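Local coordinates for protein KLLA0C04147p (Kluyveromyces lactis, PDB 5H2D) that binds ergosterol in its oxysterol-binding-related domain and probably transfers sterols between membranes, at residues A[98-101]-A[102-106]; A[343-346]-A[347-350]; A[154-158]-A[159-163]. One frame throughout, in Å; residues are numbered along the deposited sequence.

Contact 1: A[98-101]-A[102-106]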
loop_
_atom_site.group_PDB
_atom_site.type_symbol
_atom_site.label_atom_id
_atom_site.label_comp_id
_atom_site.label_asym_id
_atom_site.label_seq_id
_atom_site.Cartn_x
_atom_site.Cartn_y
_atom_site.Cartn_z
ATOM N N ARG A 98 -21.244 -0.519 -3.957
ATOM C CA ARG A 98 -19.928 -1.144 -4.056
ATOM C C ARG A 98 -18.853 -0.083 -4.257
ATOM O O ARG A 98 -17.802 -0.121 -3.604
ATOM C CB ARG A 98 -19.901 -2.166 -5.193
ATOM C CG ARG A 98 -20.922 -3.278 -5.025
ATOM C CD ARG A 98 -20.542 -4.548 -5.784
ATOM N NE ARG A 98 -20.657 -4.392 -7.234
ATOM C CZ ARG A 98 -21.791 -4.570 -7.910
ATOM N NH1 ARG A 98 -21.818 -4.407 -9.226
ATOM N NH2 ARG A 98 -22.898 -4.892 -7.255
ATOM N N LEU A 99 -19.104 0.882 -5.143
ATOM C CA LEU A 99 -18.118 1.927 -5.396
ATOM C C LEU A 99 -17.871 2.774 -4.150
ATOM O O LEU A 99 -16.733 3.163 -3.877
ATOM C CB LEU A 99 -18.557 2.802 -6.570
ATOM C CG LEU A 99 -17.619 3.941 -6.963
ATOM C CD1 LEU A 99 -16.159 3.453 -7.070
ATOM C CD2 LEU A 99 -18.041 4.623 -8.258
ATOM N N LEU A 100 -18.921 3.083 -3.388
ATOM C CA LEU A 100 -18.727 3.838 -2.154
ATOM C C LEU A 100 -17.719 3.147 -1.243
ATOM O O LEU A 100 -16.804 3.785 -0.696
ATOM C CB LEU A 100 -20.062 4.018 -1.429
ATOM C CG LEU A 100 -20.001 4.665 -0.038
ATOM C CD1 LEU A 100 -19.532 6.119 -0.132
ATOM C CD2 LEU A 100 -21.342 4.560 0.668
ATOM N N TYR A 101 -17.881 1.839 -1.058
ATOM C CA TYR A 101 -16.988 1.119 -0.160
ATOM C C TYR A 101 -15.600 0.932 -0.769
ATOM O O TYR A 101 -14.604 0.979 -0.036
ATOM C CB TYR A 101 -17.632 -0.206 0.253
ATOM C CG TYR A 101 -18.601 -0.021 1.409
ATOM C CD1 TYR A 101 -19.764 0.729 1.251
ATOM C CD2 TYR A 101 -18.352 -0.583 2.651
ATOM C CE1 TYR A 101 -20.639 0.920 2.302
ATOM C CE2 TYR A 101 -19.221 -0.398 3.709
ATOM C CZ TYR A 101 -20.371 0.349 3.524
ATOM O OH TYR A 101 -21.263 0.543 4.559
ATOM N N VAL A 102 -15.506 0.746 -2.091
ATOM C CA VAL A 102 -14.196 0.765 -2.751
ATOM C C VAL A 102 -13.497 2.091 -2.484
ATOM O O VAL A 102 -12.310 2.131 -2.122
ATOM C CB VAL A 102 -14.338 0.497 -4.263
ATOM C CG1 VAL A 102 -13.052 0.877 -5.008
ATOM C CG2 VAL A 102 -14.673 -0.964 -4.524
ATOM N N ALA A 103 -14.224 3.202 -2.654
ATOM C CA ALA A 103 -13.639 4.521 -2.446
ATOM C C ALA A 103 -13.144 4.683 -1.021
ATOM O O ALA A 103 -12.044 5.194 -0.784
ATOM C CB ALA A 103 -14.662 5.610 -2.764
ATOM N N ILE A 104 -13.970 4.296 -0.052
ATOM C CA ILE A 104 -13.536 4.471 1.325
ATOM C C ILE A 104 -12.369 3.540 1.632
ATOM O O ILE A 104 -11.452 3.920 2.368
ATOM C CB ILE A 104 -14.732 4.314 2.279
ATOM C CG1 ILE A 104 -15.674 5.502 2.053
ATOM C CG2 ILE A 104 -14.265 4.278 3.728
ATOM C CD1 ILE A 104 -17.043 5.376 2.688
ATOM N N PHE A 105 -12.326 2.353 1.015
ATOM C CA PHE A 105 -11.103 1.552 1.098
ATOM C C PHE A 105 -9.873 2.337 0.638
ATOM O O PHE A 105 -8.810 2.261 1.271
ATOM C CB PHE A 105 -11.237 0.266 0.280
ATOM C CG PHE A 105 -9.928 -0.459 0.097
ATOM C CD1 PHE A 105 -9.398 -1.230 1.120
ATOM C CD2 PHE A 105 -9.226 -0.359 -1.098
ATOM C CE1 PHE A 105 -8.172 -1.889 0.953
ATOM C CE2 PHE A 105 -8.022 -1.021 -1.277
ATOM C CZ PHE A 105 -7.490 -1.787 -0.253
ATOM N N THR A 106 -9.972 3.067 -0.479
ATOM C CA THR A 106 -8.786 3.785 -0.956
ATOM C C THR A 106 -8.362 4.885 0.008
ATOM O O THR A 106 -7.174 5.235 0.048
ATOM C CB THR A 106 -8.997 4.385 -2.360
ATOM O OG1 THR A 106 -9.838 5.546 -2.297
ATOM C CG2 THR A 106 -9.598 3.354 -3.326
#

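Contact 2: A[343-346]-A[347-350]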
loop_
_atom_site.group_PDB
_atom_site.type_symbol
_atom_site.label_atom_id
_atom_site.label_comp_id
_atom_site.label_asym_id
_atom_site.label_seq_id
_atom_site.Cartn_x
_atom_site.Cartn_y
_atom_site.Cartn_z
ATOM N N HIS A 343 7.636 -20.521 11.266
ATOM C CA HIS A 343 7.118 -21.455 10.272
ATOM C C HIS A 343 7.089 -20.877 8.868
ATOM O O HIS A 343 6.923 -21.636 7.910
ATOM C CB HIS A 343 5.711 -21.926 10.650
ATOM C CG HIS A 343 5.685 -22.840 11.832
ATOM N ND1 HIS A 343 5.366 -22.409 13.100
ATOM C CD2 HIS A 343 5.961 -24.162 11.941
ATOM C CE1 HIS A 343 5.434 -23.426 13.940
ATOM N NE2 HIS A 343 5.795 -24.502 13.261
ATOM N N LEU A 344 7.251 -19.559 8.726
ATOM C CA LEU A 344 7.248 -18.929 7.415
ATOM C C LEU A 344 8.617 -18.972 6.747
ATOM O O LEU A 344 8.708 -19.217 5.536
ATOM C CB LEU A 344 6.773 -17.476 7.555
ATOM C CG LEU A 344 6.756 -16.684 6.256
ATOM C CD1 LEU A 344 5.812 -17.309 5.257
ATOM C CD2 LEU A 344 6.357 -15.246 6.535
ATOM N N LEU A 345 9.685 -18.756 7.518
ATOM C CA LEU A 345 11.016 -18.612 6.934
ATOM C C LEU A 345 11.393 -19.715 5.945
ATOM O O LEU A 345 11.966 -19.382 4.893
ATOM C CB LEU A 345 12.069 -18.515 8.050
ATOM C CG LEU A 345 11.966 -17.287 8.957
ATOM C CD1 LEU A 345 13.015 -17.334 10.065
ATOM C CD2 LEU A 345 12.126 -16.019 8.133
ATOM N N PRO A 346 11.124 -21.002 6.194
ATOM C CA PRO A 346 11.571 -22.030 5.235
ATOM C C PRO A 346 10.917 -21.921 3.866
ATOM O O PRO A 346 11.481 -22.435 2.890
ATOM C CB PRO A 346 11.198 -23.350 5.927
ATOM C CG PRO A 346 11.084 -23.000 7.388
ATOM C CD PRO A 346 10.490 -21.601 7.381
ATOM N N TRP A 347 9.769 -21.240 3.760
ATOM C CA TRP A 347 9.063 -21.087 2.495
ATOM C C TRP A 347 9.594 -19.943 1.641
ATOM O O TRP A 347 9.354 -19.930 0.431
ATOM C CB TRP A 347 7.571 -20.838 2.753
ATOM C CG TRP A 347 6.885 -21.989 3.421
ATOM C CD1 TRP A 347 6.696 -22.171 4.766
ATOM C CD2 TRP A 347 6.317 -23.133 2.776
ATOM N NE1 TRP A 347 6.040 -23.364 4.991
ATOM C CE2 TRP A 347 5.796 -23.969 3.788
ATOM C CE3 TRP A 347 6.201 -23.532 1.439
ATOM C CZ2 TRP A 347 5.165 -25.185 3.502
ATOM C CZ3 TRP A 347 5.569 -24.736 1.157
ATOM C CH2 TRP A 347 5.058 -25.545 2.187
ATOM N N LEU A 348 10.292 -18.994 2.238
ATOM C CA LEU A 348 10.570 -17.749 1.539
ATOM C C LEU A 348 11.656 -17.901 0.479
ATOM O O LEU A 348 12.609 -18.673 0.648
ATOM C CB LEU A 348 11.011 -16.681 2.533
ATOM C CG LEU A 348 9.994 -16.298 3.604
ATOM C CD1 LEU A 348 10.646 -15.355 4.604
ATOM C CD2 LEU A 348 8.747 -15.656 2.986
ATOM N N PRO A 349 11.569 -17.122 -0.590
ATOM C CA PRO A 349 12.708 -16.965 -1.494
ATOM C C PRO A 349 13.802 -16.184 -0.802
ATOM O O PRO A 349 13.517 -15.444 0.152
ATOM C CB PRO A 349 12.114 -16.162 -2.662
ATOM C CG PRO A 349 11.031 -15.330 -2.011
ATOM C CD PRO A 349 10.480 -16.167 -0.877
ATOM N N PRO A 350 15.053 -16.294 -1.259
ATOM C CA PRO A 350 16.135 -15.518 -0.630
ATOM C C PRO A 350 15.964 -14.020 -0.765
ATOM O O PRO A 350 16.692 -13.277 -0.101
ATOM C CB PRO A 350 17.398 -15.990 -1.366
ATOM C CG PRO A 350 17.000 -17.208 -2.114
ATOM C CD PRO A 350 15.534 -17.186 -2.325
HETATM O O HOH W 1 13.706 -19.858 2.877
#

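Contact 3: A[154-158]-A[159-163]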
loop_
_atom_site.group_PDB
_atom_site.type_symbol
_atom_site.label_atom_id
_atom_site.label_comp_id
_atom_site.label_asym_id
_atom_site.label_seq_id
_atom_site.Cartn_x
_atom_site.Cartn_y
_atom_site.Cartn_z
ATOM N N THR A 154 2.812 -4.838 -7.619
ATOM C CA THR A 154 2.090 -5.643 -6.638
ATOM C C THR A 154 1.049 -6.535 -7.302
ATOM O O THR A 154 0.634 -6.316 -8.440
ATOM C CB THR A 154 1.359 -4.796 -5.591
ATOM O OG1 THR A 154 0.161 -4.266 -6.173
ATOM C CG2 THR A 154 2.244 -3.654 -5.069
ATOM N N TRP A 155 0.598 -7.529 -6.543
ATOM C CA TRP A 155 -0.470 -8.416 -7.013
ATOM C C TRP A 155 -1.110 -9.035 -5.779
ATOM O O TRP A 155 -0.470 -9.850 -5.102
ATOM C CB TRP A 155 0.098 -9.491 -7.935
ATOM C CG TRP A 155 -0.866 -10.076 -8.943
ATOM C CD1 TRP A 155 -1.549 -11.255 -8.839
ATOM C CD2 TRP A 155 -1.176 -9.541 -10.231
ATOM N NE1 TRP A 155 -2.286 -11.477 -9.979
ATOM C CE2 TRP A 155 -2.078 -10.436 -10.848
ATOM C CE3 TRP A 155 -0.787 -8.387 -10.921
ATOM C CZ2 TRP A 155 -2.601 -10.208 -12.120
ATOM C CZ3 TRP A 155 -1.299 -8.164 -12.183
ATOM C CH2 TRP A 155 -2.198 -9.072 -12.772
ATOM N N THR A 156 -2.351 -8.645 -5.486
ATOM C CA THR A 156 -3.106 -9.137 -4.338
ATOM C C THR A 156 -4.340 -9.876 -4.838
ATOM O O THR A 156 -5.012 -9.410 -5.765
ATOM C CB THR A 156 -3.548 -7.999 -3.409
ATOM O OG1 THR A 156 -2.430 -7.133 -3.139
ATOM C CG2 THR A 156 -4.039 -8.553 -2.090
ATOM N N GLU A 157 -4.637 -11.023 -4.231
ATOM C CA GLU A 157 -5.760 -11.840 -4.676
ATOM C C GLU A 157 -6.537 -12.388 -3.490
ATOM O O GLU A 157 -5.959 -12.754 -2.466
ATOM C CB GLU A 157 -5.275 -12.989 -5.556
ATOM C CG GLU A 157 -4.544 -12.535 -6.799
ATOM C CD GLU A 157 -3.770 -13.668 -7.417
ATOM O OE1 GLU A 157 -2.606 -13.882 -7.008
ATOM O OE2 GLU A 157 -4.338 -14.367 -8.283
ATOM N N SER A 158 -7.856 -12.474 -3.652
ATOM C CA SER A 158 -8.779 -12.916 -2.622
ATOM C C SER A 158 -9.968 -13.521 -3.335
ATOM O O SER A 158 -10.152 -13.285 -4.541
ATOM C CB SER A 158 -9.229 -11.736 -1.741
ATOM O OG SER A 158 -9.733 -12.135 -0.479
ATOM N N PRO A 159 -10.799 -14.320 -2.657
ATOM C CA PRO A 159 -11.942 -14.913 -3.368
ATOM C C PRO A 159 -12.868 -13.884 -4.007
ATOM O O PRO A 159 -13.350 -14.108 -5.124
ATOM C CB PRO A 159 -12.649 -15.727 -2.278
ATOM C CG PRO A 159 -11.558 -16.144 -1.366
ATOM C CD PRO A 159 -10.620 -14.924 -1.320
ATOM N N LYS A 160 -13.099 -12.740 -3.358
ATOM C CA LYS A 160 -14.076 -11.776 -3.848
ATOM C C LYS A 160 -13.459 -10.548 -4.512
ATOM O O LYS A 160 -14.197 -9.727 -5.060
ATOM C CB LYS A 160 -14.985 -11.318 -2.704
ATOM C CG LYS A 160 -15.710 -12.458 -1.993
ATOM C CD LYS A 160 -16.785 -11.929 -1.051
ATOM C CE LYS A 160 -17.481 -13.081 -0.331
ATOM N NZ LYS A 160 -18.947 -12.856 -0.217
ATOM N N TRP A 161 -12.137 -10.392 -4.480
ATOM C CA TRP A 161 -11.538 -9.180 -5.027
ATOM C C TRP A 161 -10.054 -9.413 -5.286
ATOM O O TRP A 161 -9.413 -10.219 -4.609
ATOM C CB TRP A 161 -11.714 -7.974 -4.086
ATOM C CG TRP A 161 -11.236 -8.226 -2.672
ATOM C CD1 TRP A 161 -11.991 -8.652 -1.617
ATOM C CD2 TRP A 161 -9.902 -8.060 -2.164
ATOM N NE1 TRP A 161 -11.217 -8.769 -0.487
ATOM C CE2 TRP A 161 -9.928 -8.413 -0.797
ATOM C CE3 TRP A 161 -8.695 -7.648 -2.733
ATOM C CZ2 TRP A 161 -8.786 -8.368 0.010
ATOM C CZ3 TRP A 161 -7.560 -7.603 -1.928
ATOM C CH2 TRP A 161 -7.614 -7.969 -0.576
ATOM N N ASP A 162 -9.534 -8.708 -6.285
ATOM C CA ASP A 162 -8.103 -8.612 -6.536
ATOM C C ASP A 162 -7.698 -7.148 -6.451
ATOM O O ASP A 162 -8.529 -6.244 -6.576
ATOM C CB ASP A 162 -7.724 -9.162 -7.916
ATOM C CG ASP A 162 -8.218 -10.572 -8.139
ATOM O OD1 ASP A 162 -8.136 -11.398 -7.204
ATOM O OD2 ASP A 162 -8.714 -10.831 -9.260
ATOM N N PHE A 163 -6.402 -6.910 -6.250
ATOM C CA PHE A 163 -5.889 -5.545 -6.139
ATOM C C PHE A 163 -4.437 -5.558 -6.584
ATOM O O PHE A 163 -3.610 -6.230 -5.964
ATOM C CB PHE A 163 -6.006 -5.018 -4.705
ATOM C CG PHE A 163 -5.562 -3.583 -4.531
ATOM C CD1 PHE A 163 -6.016 -2.579 -5.384
ATOM C CD2 PHE A 163 -4.749 -3.225 -3.463
ATOM C CE1 PHE A 163 -5.625 -1.244 -5.196
ATOM C CE2 PHE A 163 -4.371 -1.904 -3.274
ATOM C CZ PHE A 163 -4.803 -0.918 -4.143
HETATM O O HOH W 2 -12.463 -12.083 -0.619
HETATM O O HOH W 3 -10.174 -10.702 1.930
#

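Contact 1: A[98-101]-A[102-106]
Val-102 sits one helical turn beyond Arg-98, and its amide N donates to Arg-98 O at 2.9 Å in an almost straight bond, 167° at the hydrogen. Its branch CG2 bends back over the same carbonyl, 3.4 Å from Arg-98 O, whereas the arginine's own side chain departs to a salt bridge with Glu-199 and a hydrogen bond to Phe-92 O. Ala-103 repeats the step: its N meets Leu-99 O at 2.8 Å, and its small CB lies against Leu-99 O as well as Cys-237 and Ile-239 of strand 236-241 and Phe-269 of strand 265-272. With Ile-104 the side chains take over. Beside its backbone bond to Leu-100 O (3.0 Å), Ile-104 and Leu-100 run side by side in the same direction, and their CD1 methyls meet at 3.8 Å. The isoleucine CG1 lies beside its own backbone N (chi1 -68°), the leucine CG opposite its own (chi1 174°), and both chains pack on Phe-269 and strand 314-319. Phe-105 N closes the next turn on Tyr-101 O at 2.9 Å, after which the two rings part company: that of Tyr-101 meets Phe-92, while the Phe-105 side chain is about 9 Å from the bound ergosterol. Thr-106 ends the series differently, adding to its backbone bond a second one from OG1 to Ala-103 O at 2.7 Å, which gives this buried hydroxyl a partner within its own helix. Regular i to i+4 bonding inside, and apolar side chains meeting strands on several sides outside, mark helix 95-108 as one of the helices that fill the interior of the antiparallel beta-barrel in the oxysterol-binding protein fold.

Contact 2: A[343-346]-A[347-350]
Two successive i to i+3 backbone bonds wind this segment: Trp-347 N donates to Leu-344 O at 2.9 Å, and Leu-348 N to Leu-345 O at 3.2 Å. In the second the donor stands well above the carbonyl plane, 59° out of it. Leu-345 O also accepts a hydrogen from a water at 2.7 Å, and the same water donates to Leu-348 O at 2.8 Å, bridging the point where the coil opens. These are 3-10 turns, set in the loop between helices 332-337 and 357-363. After them the backbone swings out at Leu-348 (psi 149°) and stays extended through Pro-349. Around the turn the side chains divide into two groups. The Trp-347 indole brings its pyrrole edge to the backbone, with CD1 3.2 Å from His-343 O, which lies near the ring plane; the ring also meets His-426, and Arg-423 of helix 419-424 touches this residue. His-343 itself reaches Asp-27 through ND1. The second group is leucine: Leu-348 CG lies beside its backbone N (chi1 -62°), close over the turn, and its two methyls part from there, one to each preceding leucine. CD2 comes 4.0 Å from Leu-344 CG, the two chains crossing at about a right angle, while CD1 lies 3.9 Å from Leu-345 CD2. Beyond them, Glu-130 of strand 128-133 touches both Leu-344 and Leu-348.

Contact 3: A[154-158]-A[159-163]
Thr-156 and Phe-163 form a hydrogen-bonded antiparallel pair near the turn of the beta-hairpin made by strands 151-157 and 161-173, largely buried in the strand-rich body of the domain. Phe-163 N donates to Thr-156 O at 2.9 Å, and Thr-156 N returns a bond to Phe-163 O at 2.8 Å; the short strand segments run at 169° to each other. Thr-156 O also receives a CA-H contact from Asp-162, at 3.3 Å from its CA. Such a rung followed by a non-hydrogen-bonded one, here Glu-157 with Asp-162, is the alternation of an antiparallel hairpin, and this hairpin belongs to the curled barrel wall of the oxysterol-binding fold, its Phe-163 side chain about 7 Å from the bound ergosterol. Toward the turn, Trp-161 holds its CG between backbone N and carbonyl carbon (chi1 53°), the crowded position, which turns the indole back toward Ser-158 and Thr-156. Ser-158 CB stands over one face in a CH-pi contact, 3.7 Å from the centroid of the five-membered ring and 17° off its normal. Farther along the indole, CZ3 lies 3.7 Å from Thr-156 CG2. Ser-158 OG is hydrogen-bonded to Ser-137 O and to two waters, one of which accepts from Lys-160 N at 2.9 Å; the other has a weak bond from Trp-161 NE1. On the sheet face opposite Thr-156 and Phe-163, two carboxylates come no closer than 4.9 Å, Glu-157 OE2 to Asp-162 OD1; any repulsion is probably eased by salt bridges, Glu-157 to Arg-139 and Lys-12, Asp-162 to Arg-191.

How the contacts relate
From the N terminus the order is contact 1, contact 3, contact 2; each is complete before the next begins, so none nests in or crosses another. Residues 98-106 close no loop, being consecutive turns of one interior helix. Residues 154-163 close a hairpin between neighbouring strands of the barrel wall, and residues 343-350 wind a tight turn in a long loop later in the chain, packed against strand 128-133 and helix 419-424. Contacts 1 and 3 meet directly, Phe-105 CE2 packing 4.3 Å from Phe-163 CE2, which joins the interior helix to the wall on the ergosterol side. Contact 2 stands apart, its centre about 34 Å from that of contact 1, across the chain's centre.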